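Local coordinates for protein 3-dehydroquinate dehydratase (Enterococcus faecalis, PDB 4PH6) that catalyses the cis-dehydration of 3-dehydroquinate to 3-dehydroshikimate, the third step of the chorismate pathway, through an imine formed with an active-site lysine, at residues I21-V26 against D46-R51; L81-T86 against L115-L120. All blocks are in the same frame, centred on the assembly; numbering follows the deposited sequence.

Contact 1 of 2, residues I21-V26 against D46-R51; sequences IVVPIV and DLVEWR
Ile21 O takes two backbone N-H groups at once, from Asp46 N at 2.8 Å and from Leu47 N at 2.9 Å. The side chain of Asp46 turns back on the same residue: its OD2, met on the anti side, accepts a nearly straight bond from Ile21 N at 2.8 Å, and the carboxylate also forms a salt bridge with Arg246. From here the strands run parallel, Val23 and Ile25 each bonding with both N and O, up to Arg51 N.

Val22, Pro24, Leu47 and Glu49 share one face. Leu47 CG sits between its backbone N and carbonyl carbon (chi1 57°), which brings CD2 across to Val22 CG2 at 3.7 Å, while Val22 CG1 rests on Glu49 CB at 3.8 Å. Glu49, predicted to bind 3-dehydroquinate, has OE1 hydrogen-bonded to Thr83 OG1. On the other face Val23 CG1 lies alongside Val48 CG2, and Ile25 CD1 leans on Val48 CG1 at 3.9 Å. Ile25 O lies in the Trp50 ring plane, at the CD1 edge.

These are the two strands of one beta-alpha-beta unit in the (beta/alpha)8 barrel. Connecting helix 30-40 covers Ile25, Val48 and Trp50, helix 242-251 packs on Ile21 and Val23, and strand 226-228 continues the sheet beside Val22.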
loop_
_atom_site.group_PDB
_atom_site.type_symbol
_atom_site.label_atom_id
_atom_site.label_comp_id
_atom_site.label_asym_id
_atom_site.label_seq_id
_atom_site.Cartn_x
_atom_site.Cartn_y
_atom_site.Cartn_z
ATOM N N ILE A 21 15.599 -6.903 1.078
ATOM C CA ILE A 21 15.510 -6.582 -0.332
ATOM C C ILE A 21 16.381 -7.490 -1.185
ATOM O O ILE A 21 17.562 -7.705 -0.889
ATOM C CB ILE A 21 15.882 -5.114 -0.603
ATOM C CG1 ILE A 21 15.036 -4.184 0.274
ATOM C CG2 ILE A 21 15.704 -4.783 -2.056
ATOM C CD1 ILE A 21 15.200 -2.709 -0.055
ATOM N N VAL A 22 15.758 -8.003 -2.245
ATOM C CA VAL A 22 16.348 -8.928 -3.195
ATOM C C VAL A 22 16.460 -8.285 -4.566
ATOM O O VAL A 22 15.454 -7.857 -5.134
ATOM C CB VAL A 22 15.493 -10.212 -3.359
ATOM C CG1 VAL A 22 16.215 -11.237 -4.237
ATOM C CG2 VAL A 22 15.121 -10.797 -2.001
ATOM N N VAL A 23 17.665 -8.234 -5.115
ATOM C CA VAL A 23 17.823 -7.784 -6.485
ATOM C C VAL A 23 18.133 -8.993 -7.360
ATOM O O VAL A 23 18.999 -9.812 -7.017
ATOM C CB VAL A 23 18.931 -6.691 -6.628
ATOM C CG1 VAL A 23 20.289 -7.185 -6.128
ATOM C CG2 VAL A 23 19.043 -6.220 -8.072
ATOM N N PRO A 24 17.401 -9.126 -8.487
ATOM C CA PRO A 24 17.648 -10.156 -9.504
ATOM C C PRO A 24 18.716 -9.762 -10.537
ATOM O O PRO A 24 18.813 -8.617 -10.975
ATOM C CB PRO A 24 16.287 -10.306 -10.181
ATOM C CG PRO A 24 15.717 -8.912 -10.113
ATOM C CD PRO A 24 16.218 -8.307 -8.819
ATOM N N ILE A 25 19.526 -10.743 -10.909
ATOM C CA ILE A 25 20.373 -10.634 -12.072
ATOM C C ILE A 25 19.709 -11.438 -13.178
ATOM O O ILE A 25 19.475 -12.634 -13.010
ATOM C CB ILE A 25 21.790 -11.148 -11.786
ATOM C CG1 ILE A 25 22.430 -10.309 -10.670
ATOM C CG2 ILE A 25 22.630 -11.132 -13.058
ATOM C CD1 ILE A 25 23.862 -10.694 -10.332
ATOM N N VAL A 26 19.365 -10.788 -14.287
ATOM C CA VAL A 26 18.725 -11.485 -15.401
ATOM C C VAL A 26 19.518 -11.378 -16.695
ATOM O O VAL A 26 19.002 -11.692 -17.764
ATOM C CB VAL A 26 17.288 -10.962 -15.679
ATOM C CG1 VAL A 26 16.382 -11.164 -14.468
ATOM C CG2 VAL A 26 17.309 -9.500 -16.109
ATOM N N ASP A 46 19.782 -6.435 0.210
ATOM C CA ASP A 46 20.262 -7.342 1.230
ATOM C C ASP A 46 20.735 -8.654 0.630
ATOM O O ASP A 46 21.681 -9.272 1.132
ATOM C CB ASP A 46 19.170 -7.578 2.260
ATOM C CG ASP A 46 18.749 -6.297 2.938
ATOM O OD1 ASP A 46 19.637 -5.614 3.478
ATOM O OD2 ASP A 46 17.555 -5.950 2.881
ATOM N N LEU A 47 20.080 -9.086 -0.438
ATOM C CA LEU A 47 20.564 -10.255 -1.136
ATOM C C LEU A 47 20.339 -10.175 -2.635
ATOM O O LEU A 47 19.759 -9.219 -3.134
ATOM C CB LEU A 47 19.941 -11.541 -0.557
ATOM C CG LEU A 47 18.453 -11.857 -0.443
ATOM C CD1 LEU A 47 18.288 -13.337 -0.084
ATOM C CD2 LEU A 47 17.784 -10.979 0.606
ATOM N N VAL A 48 20.842 -11.189 -3.331
ATOM C CA VAL A 48 20.909 -11.217 -4.784
ATOM C C VAL A 48 20.325 -12.516 -5.316
ATOM O O VAL A 48 20.690 -13.594 -4.846
ATOM C CB VAL A 48 22.368 -11.093 -5.276
ATOM C CG1 VAL A 48 22.453 -11.341 -6.770
ATOM C CG2 VAL A 48 22.939 -9.737 -4.889
ATOM N N GLU A 49 19.423 -12.423 -6.287
ATOM C CA GLU A 49 18.913 -13.611 -6.946
ATOM C C GLU A 49 19.465 -13.704 -8.361
ATOM O O GLU A 49 19.193 -12.851 -9.204
ATOM C CB GLU A 49 17.382 -13.618 -6.980
ATOM C CG GLU A 49 16.806 -14.808 -7.733
ATOM C CD GLU A 49 15.307 -14.674 -8.028
ATOM O OE1 GLU A 49 14.548 -15.614 -7.683
ATOM O OE2 GLU A 49 14.897 -13.634 -8.609
ATOM N N TRP A 50 20.241 -14.740 -8.639
ATOM C CA TRP A 50 20.682 -14.936 -10.009
ATOM C C TRP A 50 19.652 -15.806 -10.726
ATOM O O TRP A 50 19.413 -16.951 -10.337
ATOM C CB TRP A 50 22.084 -15.563 -10.060
ATOM C CG TRP A 50 22.516 -15.900 -11.439
ATOM C CD1 TRP A 50 22.088 -15.323 -12.602
ATOM C CD2 TRP A 50 23.447 -16.921 -11.822
ATOM N NE1 TRP A 50 22.703 -15.911 -13.675
ATOM C CE2 TRP A 50 23.541 -16.897 -13.221
ATOM C CE3 TRP A 50 24.209 -17.853 -11.106
ATOM C CZ2 TRP A 50 24.364 -17.769 -13.924
ATOM C CZ3 TRP A 50 25.023 -18.711 -11.801
ATOM C CH2 TRP A 50 25.101 -18.665 -13.197
ATOM N N ARG A 51 19.010 -15.257 -11.748
ATOM C CA ARG A 51 18.028 -16.028 -12.503
ATOM C C ARG A 51 18.701 -16.886 -13.580
ATOM O O ARG A 51 19.143 -16.381 -14.604
ATOM C CB ARG A 51 16.978 -15.104 -13.129
ATOM C CG ARG A 51 15.961 -14.529 -12.132
ATOM C CD ARG A 51 14.888 -15.537 -11.767
ATOM N NE ARG A 51 14.181 -16.006 -12.955
ATOM C CZ ARG A 51 13.128 -15.396 -13.499
ATOM N NH1 ARG A 51 12.648 -14.278 -12.958
ATOM N NH2 ARG A 51 12.556 -15.905 -14.585
#

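Contact 2 of 2, residues L81-T86 against L115-L120; sequences LLTFRT and LLDIEL
Arg85 reaches across to two carboxylates, gripping Asp117 end-on and Glu119 with one of the same nitrogens. NH2 meets Asp117 OD2 at 2.8 Å within the guanidinium plane but well above the carboxylate plane, the two planes being 55° apart. NH1 is shared between Asp117 OD1, on its syn side, and the anti lone pair of Glu119 OE2, both at 3.0 Å. Bends at chi2 and chi3 (62° and 56°) fold the arginine chain so that its head lies over Thr83 CG2, which covers one guanidinium face near the rim. Glu119 OE2 is gripped a second time, by Thr86 N at 2.8 Å.

The strands belong to a beta-alpha-beta unit of the TIM barrel, joined by helix 97-110, and this network stands at their C-terminal ends, where such barrels carry their active sites. Arg85 is predicted to bind 3-dehydroquinate, and it touches His146, the predicted proton donor/acceptor.

Lower down the fit is close and largely apolar: Leu81 CD1 presses on Leu115 CB at 3.6 Å, the two side chains crossing at about a right angle. Backbone bonds run here from Leu82 N to Leu115 O and from Asp117 N to Leu82 O. Beyond Thr83 the chains part, Arg85 and Glu119 having CA atoms 8.0 Å apart, and a water enters the gap, 3.1 Å from Phe84 O and 2.6 Å from Asp117 OD1.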
loop_
_atom_site.group_PDB
_atom_site.type_symbol
_atom_site.label_atom_id
_atom_site.label_comp_id
_atom_site.label_asym_id
_atom_site.label_seq_id
_atom_site.Cartn_x
_atom_site.Cartn_y
_atom_site.Cartn_z
ATOM N N LEU A 81 20.872 -16.272 -3.727
ATOM C CA LEU A 81 19.758 -17.121 -4.118
ATOM C C LEU A 81 19.877 -17.503 -5.593
ATOM O O LEU A 81 20.068 -16.632 -6.459
ATOM C CB LEU A 81 18.424 -16.397 -3.861
ATOM C CG LEU A 81 17.118 -16.982 -4.401
ATOM C CD1 LEU A 81 16.794 -18.358 -3.790
ATOM C CD2 LEU A 81 15.929 -15.992 -4.185
ATOM N N LEU A 82 19.765 -18.799 -5.874
ATOM C CA LEU A 82 19.778 -19.289 -7.249
ATOM C C LEU A 82 18.386 -19.787 -7.617
ATOM O O LEU A 82 17.743 -20.511 -6.848
ATOM C CB LEU A 82 20.821 -20.398 -7.425
ATOM C CG LEU A 82 22.296 -19.981 -7.297
ATOM C CD1 LEU A 82 23.234 -21.116 -7.690
ATOM C CD2 LEU A 82 22.597 -18.758 -8.131
ATOM N N THR A 83 17.928 -19.403 -8.796
ATOM C CA THR A 83 16.569 -19.708 -9.238
ATOM C C THR A 83 16.545 -20.091 -10.699
ATOM O O THR A 83 16.979 -19.311 -11.535
ATOM C CB THR A 83 15.630 -18.481 -9.064
ATOM O OG1 THR A 83 15.482 -18.159 -7.674
ATOM C CG2 THR A 83 14.275 -18.733 -9.689
ATOM N N PHE A 84 16.043 -21.270 -11.017
ATOM C CA PHE A 84 15.656 -21.545 -12.399
ATOM C C PHE A 84 14.138 -21.452 -12.514
ATOM O O PHE A 84 13.437 -22.407 -12.184
ATOM C CB PHE A 84 16.141 -22.926 -12.871
ATOM C CG PHE A 84 16.012 -23.127 -14.361
ATOM C CD1 PHE A 84 17.083 -22.866 -15.206
ATOM C CD2 PHE A 84 14.817 -23.550 -14.921
ATOM C CE1 PHE A 84 16.963 -23.023 -16.581
ATOM C CE2 PHE A 84 14.691 -23.710 -16.306
ATOM C CZ PHE A 84 15.763 -23.442 -17.129
ATOM N N ARG A 85 13.609 -20.307 -12.929
ATOM C CA ARG A 85 12.157 -20.219 -13.060
ATOM C C ARG A 85 11.707 -21.044 -14.261
ATOM O O ARG A 85 12.199 -20.849 -15.374
ATOM C CB ARG A 85 11.691 -18.773 -13.194
ATOM C CG ARG A 85 10.177 -18.594 -13.175
ATOM C CD ARG A 85 9.568 -19.045 -11.864
ATOM N NE ARG A 85 10.177 -18.353 -10.737
ATOM C CZ ARG A 85 10.599 -18.955 -9.630
ATOM N NH1 ARG A 85 10.459 -20.264 -9.483
ATOM N NH2 ARG A 85 11.134 -18.240 -8.656
ATOM N N THR A 86 10.791 -21.975 -14.042
ATOM C CA THR A 86 10.333 -22.808 -15.152
ATOM C C THR A 86 9.346 -22.026 -16.006
ATOM O O THR A 86 8.658 -21.126 -15.518
ATOM C CB THR A 86 9.666 -24.108 -14.684
ATOM O OG1 THR A 86 8.408 -23.801 -14.072
ATOM C CG2 THR A 86 10.563 -24.832 -13.689
ATOM N N LEU A 115 20.737 -19.951 -0.853
ATOM C CA LEU A 115 19.334 -20.325 -0.905
ATOM C C LEU A 115 19.017 -20.934 -2.258
ATOM O O LEU A 115 19.560 -20.528 -3.283
ATOM C CB LEU A 115 18.422 -19.123 -0.648
ATOM C CG LEU A 115 18.656 -18.328 0.625
ATOM C CD1 LEU A 115 19.517 -17.112 0.329
ATOM C CD2 LEU A 115 17.334 -17.935 1.234
ATOM N N LEU A 116 18.142 -21.927 -2.252
ATOM C CA LEU A 116 17.754 -22.585 -3.491
ATOM C C LEU A 116 16.251 -22.460 -3.679
ATOM O O LEU A 116 15.467 -22.801 -2.783
ATOM C CB LEU A 116 18.184 -24.068 -3.489
ATOM C CG LEU A 116 17.888 -24.941 -4.719
ATOM C CD1 LEU A 116 18.357 -24.279 -6.016
ATOM C CD2 LEU A 116 18.499 -26.349 -4.564
ATOM N N ASP A 117 15.870 -21.952 -4.845
ATOM C CA ASP A 117 14.486 -21.830 -5.249
ATOM C C ASP A 117 13.987 -23.134 -5.901
ATOM O O ASP A 117 14.556 -23.609 -6.884
ATOM C CB ASP A 117 14.327 -20.646 -6.222
ATOM C CG ASP A 117 12.895 -20.474 -6.721
ATOM O OD1 ASP A 117 12.436 -21.341 -7.491
ATOM O OD2 ASP A 117 12.247 -19.453 -6.391
ATOM N N ILE A 118 12.910 -23.694 -5.357
ATOM C CA ILE A 118 12.299 -24.897 -5.906
ATOM C C ILE A 118 10.784 -24.708 -6.009
ATOM O O ILE A 118 10.119 -24.386 -5.034
ATOM C CB ILE A 118 12.597 -26.135 -5.049
ATOM C CG1 ILE A 118 14.109 -26.359 -4.945
ATOM C CG2 ILE A 118 11.888 -27.387 -5.622
ATOM C CD1 ILE A 118 14.498 -27.497 -4.036
ATOM N N GLU A 119 10.245 -24.892 -7.202
ATOM C CA GLU A 119 8.817 -24.710 -7.397
ATOM C C GLU A 119 8.011 -25.822 -6.724
ATOM O O GLU A 119 8.281 -27.007 -6.916
ATOM C CB GLU A 119 8.509 -24.613 -8.883
ATOM C CG GLU A 119 9.161 -23.390 -9.492
ATOM C CD GLU A 119 8.968 -23.263 -10.983
ATOM O OE1 GLU A 119 8.344 -24.151 -11.604
ATOM O OE2 GLU A 119 9.463 -22.261 -11.538
ATOM N N LEU A 120 7.046 -25.403 -5.908
ATOM C CA LEU A 120 6.134 -26.307 -5.219
ATOM C C LEU A 120 5.624 -27.423 -6.126
ATOM O O LEU A 120 5.551 -28.576 -5.708
ATOM C CB LEU A 120 4.946 -25.520 -4.643
ATOM C CG LEU A 120 3.727 -26.288 -4.105
ATOM C CD1 LEU A 120 4.072 -27.103 -2.850
ATOM C CD2 LEU A 120 2.541 -25.356 -3.832
HETATM O O HOH W 1 12.462 -23.175 -9.335
#

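In the fold
Contact 1 closes before contact 2 opens along the chain, and the two lie in series round one parallel barrel sheet, their centres about 12 Å apart. Strands 47-51 and 80-83 are neighbours, so four consecutive strands, 20-25, 47-51, 80-83 and 115-119, run side by side. Between the contacts, Trp50 N bonds to Leu81 O at 2.9 Å and the Trp50 ring packs on Leu82 CD2. The bond between Glu49 and Thr83 ties the two contacts together through side chains, and Arg51 packs against Arg85. Glu49 and Arg85, both predicted to bind 3-dehydroquinate, lie near Lys173, the predicted Schiff-base lysine, consistent with one shared substrate pocket.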